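Local coordinates for protein probable transcriptional regulator (Rhodococcus jostii, PDB 3ON2) that is of unknown function but probably binds DNA as a TetR-family transcriptional regulator, at residues Val159-Ile167 / Val181-Phe192; Val16-Thr24 / Leu33-Ala42. All blocks are in the same frame, centred on the assembly; numbering follows the deposited sequence.

Interaction 1: residues Val159-Ile167 / Val181-Phe192; sequences VAFATFHGI and VDEVVTAASDTF
Ile167 packs as a knob into a hole formed by Val181, Val184, Val185 and Ala188, in a mainly apolar contact with no hydrogen bond from helix to helix. Its CD1 meets Ala188 CB at 3.5 Å, while CG2, anti to the backbone N, touches CG2 of both Val181 and Val185. The two helices run nearly antiparallel, their axes 164° apart. The buried ring of Phe164 reaches the partner backbone: its CE1 lies 3.5 Å from Val185 O, which meets the ring at its edge, and its CZ is 3.3 Å from Ser189 OG. Thr163 CG2 sits over the centre of one ring face and also reaches Ala188 CB at 3.8 Å. Replacing Phe164 with an alanine is likely to open a gap beside Val185 and Ser189 and take from Thr163 CG2 the ring it covers. Farther along, Phe192 brings its CZ to 3.6 Å from Ala160 CB and its CE1 against Val159 CG1. Thr163 OG1 turns back to Val159 O, bonding within its own helix. Ala160 and Phe164 also line the pocket that holds a polyether molecule, and helix 86-103 closes over Phe164, Val185 and Ser189 through Ala94 and Val98.

Interaction 2: residues Val16-Thr24 / Leu33-Ala42; sequences VLLARAEST and LSLRQLAREA. With SO4 (sulfate ion), chain E.
Leu38 is the knob that locks the predicted helix-turn-helix of this TetR-type domain to helix 13-28, seated among Leu17, Arg20, Ala21 and Thr24. Its branches divide the work: CD1 rests on Ala21 CB at 3.7 Å, and CD2 lies against the backbone where Arg20 joins Ala21. From helix 13-28, Leu17 sends CD2 to 3.5 Å from Leu38 O; from the loop ahead of helix 35-41, Leu33 presses its CD2 on Ala21 O. The axes cross at 117°, and this buried leucine-alanine core is the tight part of the contact. The solvent side is looser and more polar. Arg20, extended from CG to NE, lays one guanidinium face over the Glu41-Ala42 peptide; its NH1 comes within 3.0 Å of Glu41 O, but at a poor angle for a hydrogen bond. Its NE passes Ala42 CB at 3.5 Å. One water bridges Thr24 OG1 and OE1 of the exposed Glu41. At the start of helix 35-41, Ser34 OG caps Gln37 N, and a sulfate, probably from the crystallisation liquor, occupies the same helix end. Arg36 grips this anion at the guanidinium edge, with NE 2.7 Å from sulfate O2 and NH1 bonded to O1, while Leu35 N donates to O3.

From the N terminus, interaction 2 comes first: the chain runs up helix 13-28, turns, and folds back through helix 35-41, closing a connection of eight residues, half of them the end of helix 13-28. Helix 56-81, whose Leu59 and Leu60 near its start touch Leu38 and Leu33 respectively, then leads on from the DNA-binding part into the helical C-terminal part. Interaction 1 opens only much later, on helix 153-172, and closes a 13-residue connection to helix 181-196. The two contacts therefore follow in series, neither nested nor crossed. The centres of interaction 1 and interaction 2 are about 35 Å apart, on opposite sides of the chain's centre, and the two do not touch.

Interaction 1: residues Val159-Ile167 / Val181-Phe192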
loop_
_atom_site.group_PDB
_atom_site.type_symbol
_atom_site.label_atom_id
_atom_site.label_comp_id
_atom_site.label_asym_id
_atom_site.label_seq_id
_atom_site.Cartn_x
_atom_site.Cartn_y
_atom_site.Cartn_z
ATOM N N VAL A 159 -7.526 5.675 -13.066
ATOM C CA VAL A 159 -8.289 6.842 -12.629
ATOM C C VAL A 159 -8.720 6.655 -11.171
ATOM O O VAL A 159 -8.617 7.594 -10.368
ATOM C CB VAL A 159 -9.494 7.159 -13.549
ATOM C CG1 VAL A 159 -10.429 8.186 -12.890
ATOM C CG2 VAL A 159 -8.981 7.695 -14.896
ATOM N N ALA A 160 -9.151 5.439 -10.825
ATOM C CA ALA A 160 -9.520 5.134 -9.432
ATOM C C ALA A 160 -8.338 5.333 -8.462
ATOM O O ALA A 160 -8.497 5.923 -7.381
ATOM C CB ALA A 160 -10.087 3.697 -9.312
ATOM N N PHE A 161 -7.169 4.818 -8.835
ATOM C CA PHE A 161 -5.957 4.965 -8.015
ATOM C C PHE A 161 -5.591 6.440 -7.803
ATOM O O PHE A 161 -5.328 6.837 -6.681
ATOM C CB PHE A 161 -4.795 4.195 -8.639
ATOM C CG PHE A 161 -3.465 4.369 -7.935
ATOM C CD1 PHE A 161 -3.359 4.342 -6.546
ATOM C CD2 PHE A 161 -2.298 4.457 -8.686
ATOM C CE1 PHE A 161 -2.118 4.459 -5.909
ATOM C CE2 PHE A 161 -1.055 4.584 -8.077
ATOM C CZ PHE A 161 -0.954 4.587 -6.689
ATOM N N ALA A 162 -5.633 7.236 -8.872
ATOM C CA ALA A 162 -5.327 8.660 -8.789
ATOM C C ALA A 162 -6.322 9.346 -7.866
ATOM O O ALA A 162 -5.932 10.198 -7.050
ATOM C CB ALA A 162 -5.369 9.305 -10.157
ATOM N N THR A 163 -7.593 9.000 -8.024
ATOM C CA THR A 163 -8.637 9.567 -7.180
ATOM C C THR A 163 -8.382 9.310 -5.701
ATOM O O THR A 163 -8.364 10.261 -4.899
ATOM C CB THR A 163 -10.024 9.050 -7.554
ATOM O OG1 THR A 163 -10.280 9.391 -8.925
ATOM C CG2 THR A 163 -11.109 9.681 -6.612
ATOM N N PHE A 164 -8.186 8.050 -5.333
ATOM C CA PHE A 164 -8.061 7.726 -3.906
ATOM C C PHE A 164 -6.667 7.991 -3.336
ATOM O O PHE A 164 -6.544 8.347 -2.149
ATOM C CB PHE A 164 -8.692 6.342 -3.591
ATOM C CG PHE A 164 -10.145 6.325 -3.937
ATOM C CD1 PHE A 164 -11.066 7.005 -3.135
ATOM C CD2 PHE A 164 -10.586 5.762 -5.133
ATOM C CE1 PHE A 164 -12.408 7.078 -3.490
ATOM C CE2 PHE A 164 -11.951 5.819 -5.487
ATOM C CZ PHE A 164 -12.844 6.476 -4.653
ATOM N N HIS A 165 -5.623 7.876 -4.157
ATOM C CA HIS A 165 -4.335 8.404 -3.725
ATOM C C HIS A 165 -4.375 9.937 -3.568
ATOM O O HIS A 165 -3.706 10.483 -2.692
ATOM C CB HIS A 165 -3.188 8.001 -4.649
ATOM C CG HIS A 165 -1.839 8.312 -4.081
ATOM N ND1 HIS A 165 -1.347 7.675 -2.959
ATOM C CD2 HIS A 165 -0.888 9.200 -4.458
ATOM C CE1 HIS A 165 -0.157 8.167 -2.663
ATOM N NE2 HIS A 165 0.153 9.081 -3.565
ATOM N N GLY A 166 -5.109 10.622 -4.440
ATOM C CA GLY A 166 -5.321 12.071 -4.291
ATOM C C GLY A 166 -6.006 12.433 -2.974
ATOM O O GLY A 166 -5.555 13.323 -2.282
ATOM N N ILE A 167 -7.080 11.722 -2.624
ATOM C CA ILE A 167 -7.734 11.898 -1.322
ATOM C C ILE A 167 -6.759 11.668 -0.138
ATOM O O ILE A 167 -6.659 12.518 0.774
ATOM C CB ILE A 167 -9.058 11.053 -1.181
ATOM C CG1 ILE A 167 -10.125 11.548 -2.175
ATOM C CG2 ILE A 167 -9.643 11.206 0.270
ATOM C CD1 ILE A 167 -11.438 10.660 -2.188
ATOM N N VAL A 181 -12.537 12.611 6.121
ATOM C CA VAL A 181 -12.010 11.807 5.009
ATOM C C VAL A 181 -13.008 10.731 4.528
ATOM O O VAL A 181 -13.169 10.525 3.324
ATOM C CB VAL A 181 -10.589 11.232 5.295
ATOM C CG1 VAL A 181 -10.567 10.333 6.494
ATOM C CG2 VAL A 181 -10.067 10.470 4.073
ATOM N N ASP A 182 -13.671 10.060 5.465
ATOM C CA ASP A 182 -14.620 8.989 5.132
ATOM C C ASP A 182 -15.735 9.498 4.192
ATOM O O ASP A 182 -16.132 8.797 3.250
ATOM C CB ASP A 182 -15.196 8.374 6.431
ATOM C CG ASP A 182 -16.056 7.120 6.187
ATOM O OD1 ASP A 182 -15.526 6.087 5.697
ATOM O OD2 ASP A 182 -17.264 7.158 6.533
ATOM N N GLU A 183 -16.217 10.722 4.436
ATOM C CA GLU A 183 -17.258 11.342 3.599
ATOM C C GLU A 183 -16.749 11.702 2.205
ATOM O O GLU A 183 -17.489 11.621 1.239
ATOM C CB GLU A 183 -17.834 12.589 4.276
ATOM C CG GLU A 183 -18.643 12.286 5.576
ATOM C CD GLU A 183 -19.356 13.511 6.142
ATOM O OE1 GLU A 183 -19.431 14.553 5.458
ATOM O OE2 GLU A 183 -19.857 13.423 7.286
ATOM N N VAL A 184 -15.488 12.102 2.107
ATOM C CA VAL A 184 -14.898 12.487 0.815
ATOM C C VAL A 184 -14.640 11.226 -0.018
ATOM O O VAL A 184 -14.936 11.202 -1.213
ATOM C CB VAL A 184 -13.581 13.303 1.018
ATOM C CG1 VAL A 184 -12.901 13.658 -0.321
ATOM C CG2 VAL A 184 -13.877 14.565 1.758
ATOM N N VAL A 185 -14.102 10.184 0.610
ATOM C CA VAL A 185 -13.949 8.876 -0.065
ATOM C C VAL A 185 -15.290 8.383 -0.650
ATOM O O VAL A 185 -15.374 8.003 -1.826
ATOM C CB VAL A 185 -13.323 7.803 0.888
ATOM C CG1 VAL A 185 -13.351 6.389 0.255
ATOM C CG2 VAL A 185 -11.902 8.184 1.266
ATOM N N THR A 186 -16.339 8.431 0.166
ATOM C CA THR A 186 -17.680 7.965 -0.258
ATOM C C THR A 186 -18.229 8.786 -1.402
ATOM O O THR A 186 -18.729 8.214 -2.374
ATOM C CB THR A 186 -18.688 7.947 0.921
ATOM O OG1 THR A 186 -18.189 7.048 1.911
ATOM C CG2 THR A 186 -20.040 7.414 0.472
ATOM N N ALA A 187 -18.078 10.117 -1.330
ATOM C CA ALA A 187 -18.571 10.961 -2.416
ATOM C C ALA A 187 -17.800 10.639 -3.704
ATOM O O ALA A 187 -18.398 10.512 -4.781
ATOM C CB ALA A 187 -18.444 12.440 -2.064
ATOM N N ALA A 188 -16.484 10.488 -3.591
ATOM C CA ALA A 188 -15.650 10.139 -4.751
ATOM C C ALA A 188 -16.035 8.754 -5.336
ATOM O O ALA A 188 -16.098 8.579 -6.568
ATOM C CB ALA A 188 -14.152 10.174 -4.372
ATOM N N SER A 189 -16.286 7.785 -4.461
ATOM C CA SER A 189 -16.757 6.439 -4.894
ATOM C C SER A 189 -18.094 6.445 -5.604
ATOM O O SER A 189 -18.228 5.775 -6.636
ATOM C CB SER A 189 -16.805 5.413 -3.735
ATOM O OG SER A 189 -15.492 5.130 -3.268
ATOM N N ASP A 190 -19.076 7.173 -5.057
ATOM C CA ASP A 190 -20.398 7.296 -5.700
ATOM C C ASP A 190 -20.314 7.975 -7.072
ATOM O O ASP A 190 -20.960 7.547 -8.032
ATOM C CB ASP A 190 -21.380 8.059 -4.805
ATOM C CG ASP A 190 -21.744 7.290 -3.528
ATOM O OD1 ASP A 190 -21.503 6.049 -3.466
ATOM O OD2 ASP A 190 -22.287 7.935 -2.581
ATOM N N THR A 191 -19.510 9.030 -7.169
ATOM C CA THR A 191 -19.412 9.777 -8.413
ATOM C C THR A 191 -18.686 8.931 -9.476
ATOM O O THR A 191 -19.111 8.881 -10.634
ATOM C CB THR A 191 -18.704 11.131 -8.172
ATOM O OG1 THR A 191 -19.448 11.873 -7.184
ATOM C CG2 THR A 191 -18.637 11.938 -9.434
ATOM N N PHE A 192 -17.594 8.282 -9.071
ATOM C CA PHE A 192 -16.863 7.338 -9.918
ATOM C C PHE A 192 -17.810 6.235 -10.409
ATOM O O PHE A 192 -17.900 5.974 -11.608
ATOM C CB PHE A 192 -15.694 6.728 -9.118
ATOM C CG PHE A 192 -14.715 5.903 -9.950
ATOM C CD1 PHE A 192 -13.970 6.484 -10.971
ATOM C CD2 PHE A 192 -14.531 4.549 -9.682
ATOM C CE1 PHE A 192 -13.050 5.711 -11.718
ATOM C CE2 PHE A 192 -13.616 3.785 -10.412
ATOM C CZ PHE A 192 -12.878 4.376 -11.432
#

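Interaction 2: residues Val16-Thr24 / Leu33-Ala42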
loop_
_atom_site.group_PDB
_atom_site.type_symbol
_atom_site.label_atom_id
_atom_site.label_comp_id
_atom_site.label_asym_id
_atom_site.label_seq_id
_atom_site.Cartn_x
_atom_site.Cartn_y
_atom_site.Cartn_z
ATOM N N VAL A 16 13.162 -9.301 12.633
ATOM C CA VAL A 16 13.349 -8.381 13.760
ATOM C C VAL A 16 13.791 -7.016 13.227
ATOM O O VAL A 16 13.256 -5.994 13.616
ATOM C CB VAL A 16 14.433 -8.916 14.755
ATOM C CG1 VAL A 16 14.709 -7.899 15.857
ATOM C CG2 VAL A 16 14.005 -10.227 15.362
ATOM N N LEU A 17 14.780 -7.024 12.332
ATOM C CA LEU A 17 15.284 -5.765 11.751
ATOM C C LEU A 17 14.239 -5.029 10.948
ATOM O O LEU A 17 14.167 -3.818 11.030
ATOM C CB LEU A 17 16.544 -5.973 10.919
ATOM C CG LEU A 17 17.784 -6.240 11.781
ATOM C CD1 LEU A 17 18.979 -6.500 10.890
ATOM C CD2 LEU A 17 18.077 -5.049 12.680
ATOM N N LEU A 18 13.423 -5.757 10.190
ATOM C CA LEU A 18 12.361 -5.117 9.420
ATOM C C LEU A 18 11.299 -4.481 10.319
ATOM O O LEU A 18 10.802 -3.401 10.005
ATOM C CB LEU A 18 11.697 -6.089 8.437
ATOM C CG LEU A 18 12.353 -6.385 7.092
ATOM C CD1 LEU A 18 11.763 -7.647 6.396
ATOM C CD2 LEU A 18 12.235 -5.153 6.186
ATOM N N ALA A 19 10.940 -5.139 11.416
ATOM C CA ALA A 19 9.950 -4.550 12.341
ATOM C C ALA A 19 10.483 -3.260 13.023
ATOM O O ALA A 19 9.784 -2.244 13.136
ATOM C CB ALA A 19 9.531 -5.565 13.391
ATOM N N ARG A 20 11.728 -3.315 13.477
ATOM C CA ARG A 20 12.409 -2.135 14.022
ATOM C C ARG A 20 12.558 -1.003 12.989
ATOM O O ARG A 20 12.300 0.168 13.309
ATOM C CB ARG A 20 13.790 -2.538 14.540
ATOM C CG ARG A 20 13.784 -3.168 15.910
ATOM C CD ARG A 20 15.152 -3.713 16.267
ATOM N NE ARG A 20 15.136 -4.469 17.524
ATOM C CZ ARG A 20 15.345 -3.935 18.726
ATOM N NH1 ARG A 20 15.580 -2.630 18.842
ATOM N NH2 ARG A 20 15.309 -4.704 19.810
ATOM N N ALA A 21 12.972 -1.342 11.756
ATOM C CA ALA A 21 13.149 -0.341 10.696
ATOM C C ALA A 21 11.859 0.383 10.398
ATOM O O ALA A 21 11.861 1.607 10.214
ATOM C CB ALA A 21 13.703 -0.976 9.411
ATOM N N GLU A 22 10.758 -0.374 10.358
ATOM C CA GLU A 22 9.446 0.213 10.064
ATOM C C GLU A 22 9.065 1.171 11.187
ATOM O O GLU A 22 8.570 2.263 10.919
ATOM C CB GLU A 22 8.372 -0.853 9.862
ATOM C CG GLU A 22 7.089 -0.257 9.266
ATOM C CD GLU A 22 6.030 -1.292 8.904
ATOM O OE1 GLU A 22 6.391 -2.469 8.701
ATOM O OE2 GLU A 22 4.837 -0.912 8.813
ATOM N N SER A 23 9.338 0.778 12.432
ATOM C CA SER A 23 9.033 1.646 13.583
ATOM C C SER A 23 9.815 2.984 13.526
ATOM O O SER A 23 9.256 4.051 13.738
ATOM C CB SER A 23 9.279 0.896 14.900
ATOM O OG SER A 23 8.913 1.693 16.024
ATOM N N THR A 24 11.102 2.918 13.218
ATOM C CA THR A 24 11.907 4.115 13.022
ATOM C C THR A 24 11.471 4.940 11.805
ATOM O O THR A 24 11.440 6.183 11.854
ATOM C CB THR A 24 13.357 3.700 12.879
ATOM O OG1 THR A 24 13.723 2.988 14.063
ATOM C CG2 THR A 24 14.277 4.903 12.698
ATOM N N LEU A 33 16.723 6.175 8.993
ATOM C CA LEU A 33 17.018 4.744 8.899
ATOM C C LEU A 33 18.489 4.462 8.731
ATOM O O LEU A 33 19.122 4.915 7.765
ATOM C CB LEU A 33 16.263 4.082 7.749
ATOM C CG LEU A 33 14.804 3.709 7.963
ATOM C CD1 LEU A 33 14.326 2.978 6.742
ATOM C CD2 LEU A 33 14.658 2.822 9.199
ATOM N N SER A 34 19.022 3.673 9.658
ATOM C CA SER A 34 20.386 3.194 9.529
ATOM C C SER A 34 20.457 1.704 9.820
ATOM O O SER A 34 20.045 1.255 10.893
ATOM C CB SER A 34 21.324 3.977 10.466
ATOM O OG SER A 34 22.601 3.364 10.515
ATOM N N LEU A 35 20.990 0.941 8.877
ATOM C CA LEU A 35 21.125 -0.502 9.083
ATOM C C LEU A 35 22.064 -0.775 10.255
ATOM O O LEU A 35 21.785 -1.608 11.118
ATOM C CB LEU A 35 21.626 -1.188 7.817
ATOM C CG LEU A 35 21.828 -2.715 7.828
ATOM C CD1 LEU A 35 20.613 -3.472 8.367
ATOM C CD2 LEU A 35 22.178 -3.191 6.400
ATOM N N ARG A 36 23.161 -0.034 10.305
ATOM C CA ARG A 36 24.106 -0.192 11.387
ATOM C C ARG A 36 23.463 0.111 12.735
ATOM O O ARG A 36 23.643 -0.638 13.671
ATOM C CB ARG A 36 25.322 0.685 11.156
ATOM C CG ARG A 36 26.202 0.213 10.005
ATOM C CD ARG A 36 27.217 1.288 9.696
ATOM N NE ARG A 36 26.588 2.357 8.940
ATOM C CZ ARG A 36 27.093 3.570 8.781
ATOM N NH1 ARG A 36 26.441 4.470 8.044
ATOM N NH2 ARG A 36 28.244 3.884 9.369
ATOM N N GLN A 37 22.696 1.184 12.846
ATOM C CA GLN A 37 22.030 1.463 14.114
ATOM C C GLN A 37 20.996 0.389 14.487
ATOM O O GLN A 37 20.895 -0.028 15.653
ATOM C CB GLN A 37 21.333 2.810 14.062
ATOM C CG GLN A 37 22.241 3.985 14.264
ATOM C CD GLN A 37 21.457 5.250 14.483
ATOM O OE1 GLN A 37 20.746 5.720 13.594
ATOM N NE2 GLN A 37 21.568 5.807 15.676
ATOM N N LEU A 38 20.231 -0.066 13.497
ATOM C CA LEU A 38 19.146 -1.007 13.770
ATOM C C LEU A 38 19.729 -2.315 14.266
ATOM O O LEU A 38 19.195 -2.920 15.187
ATOM C CB LEU A 38 18.290 -1.230 12.529
ATOM C CG LEU A 38 17.491 -0.007 12.109
ATOM C CD1 LEU A 38 17.102 -0.133 10.642
ATOM C CD2 LEU A 38 16.247 0.186 13.008
ATOM N N ALA A 39 20.838 -2.722 13.666
ATOM C CA ALA A 39 21.528 -3.935 14.069
ATOM C C ALA A 39 22.020 -3.867 15.525
ATOM O O ALA A 39 21.930 -4.855 16.249
ATOM C CB ALA A 39 22.688 -4.227 13.126
ATOM N N ARG A 40 22.530 -2.712 15.957
ATOM C CA ARG A 40 23.043 -2.591 17.333
ATOM C C ARG A 40 21.867 -2.532 18.298
ATOM O O ARG A 40 21.928 -3.084 19.387
ATOM C CB ARG A 40 23.942 -1.354 17.545
ATOM C CG ARG A 40 24.839 -0.895 16.374
ATOM C CD ARG A 40 25.890 -1.912 15.873
ATOM N NE ARG A 40 25.948 -1.885 14.397
ATOM C CZ ARG A 40 26.841 -2.522 13.637
ATOM N NH1 ARG A 40 27.809 -3.270 14.171
ATOM N NH2 ARG A 40 26.761 -2.411 12.320
ATOM N N GLU A 41 20.808 -1.840 17.887
ATOM C CA GLU A 41 19.562 -1.758 18.651
ATOM C C GLU A 41 18.918 -3.125 18.881
ATOM O O GLU A 41 18.256 -3.327 19.895
ATOM C CB GLU A 41 18.573 -0.802 17.970
ATOM C CG GLU A 41 18.880 0.675 18.248
ATOM C CD GLU A 41 18.202 1.655 17.288
ATOM O OE1 GLU A 41 17.291 1.254 16.516
ATOM O OE2 GLU A 41 18.596 2.846 17.313
ATOM N N ALA A 42 19.121 -4.057 17.944
ATOM C CA ALA A 42 18.590 -5.431 18.058
ATOM C C ALA A 42 19.572 -6.383 18.757
ATOM O O ALA A 42 19.406 -7.611 18.701
ATOM C CB ALA A 42 18.179 -5.977 16.685
HETATM S S SO4 E . 23.591 2.366 7.011
HETATM O O1 SO4 E . 23.798 3.789 7.279
HETATM O O2 SO4 E . 24.086 1.610 8.162
HETATM O O3 SO4 E . 22.158 2.111 6.791
HETATM O O4 SO4 E . 24.370 1.922 5.871
HETATM O O HOH W 1 16.612 3.039 14.550
#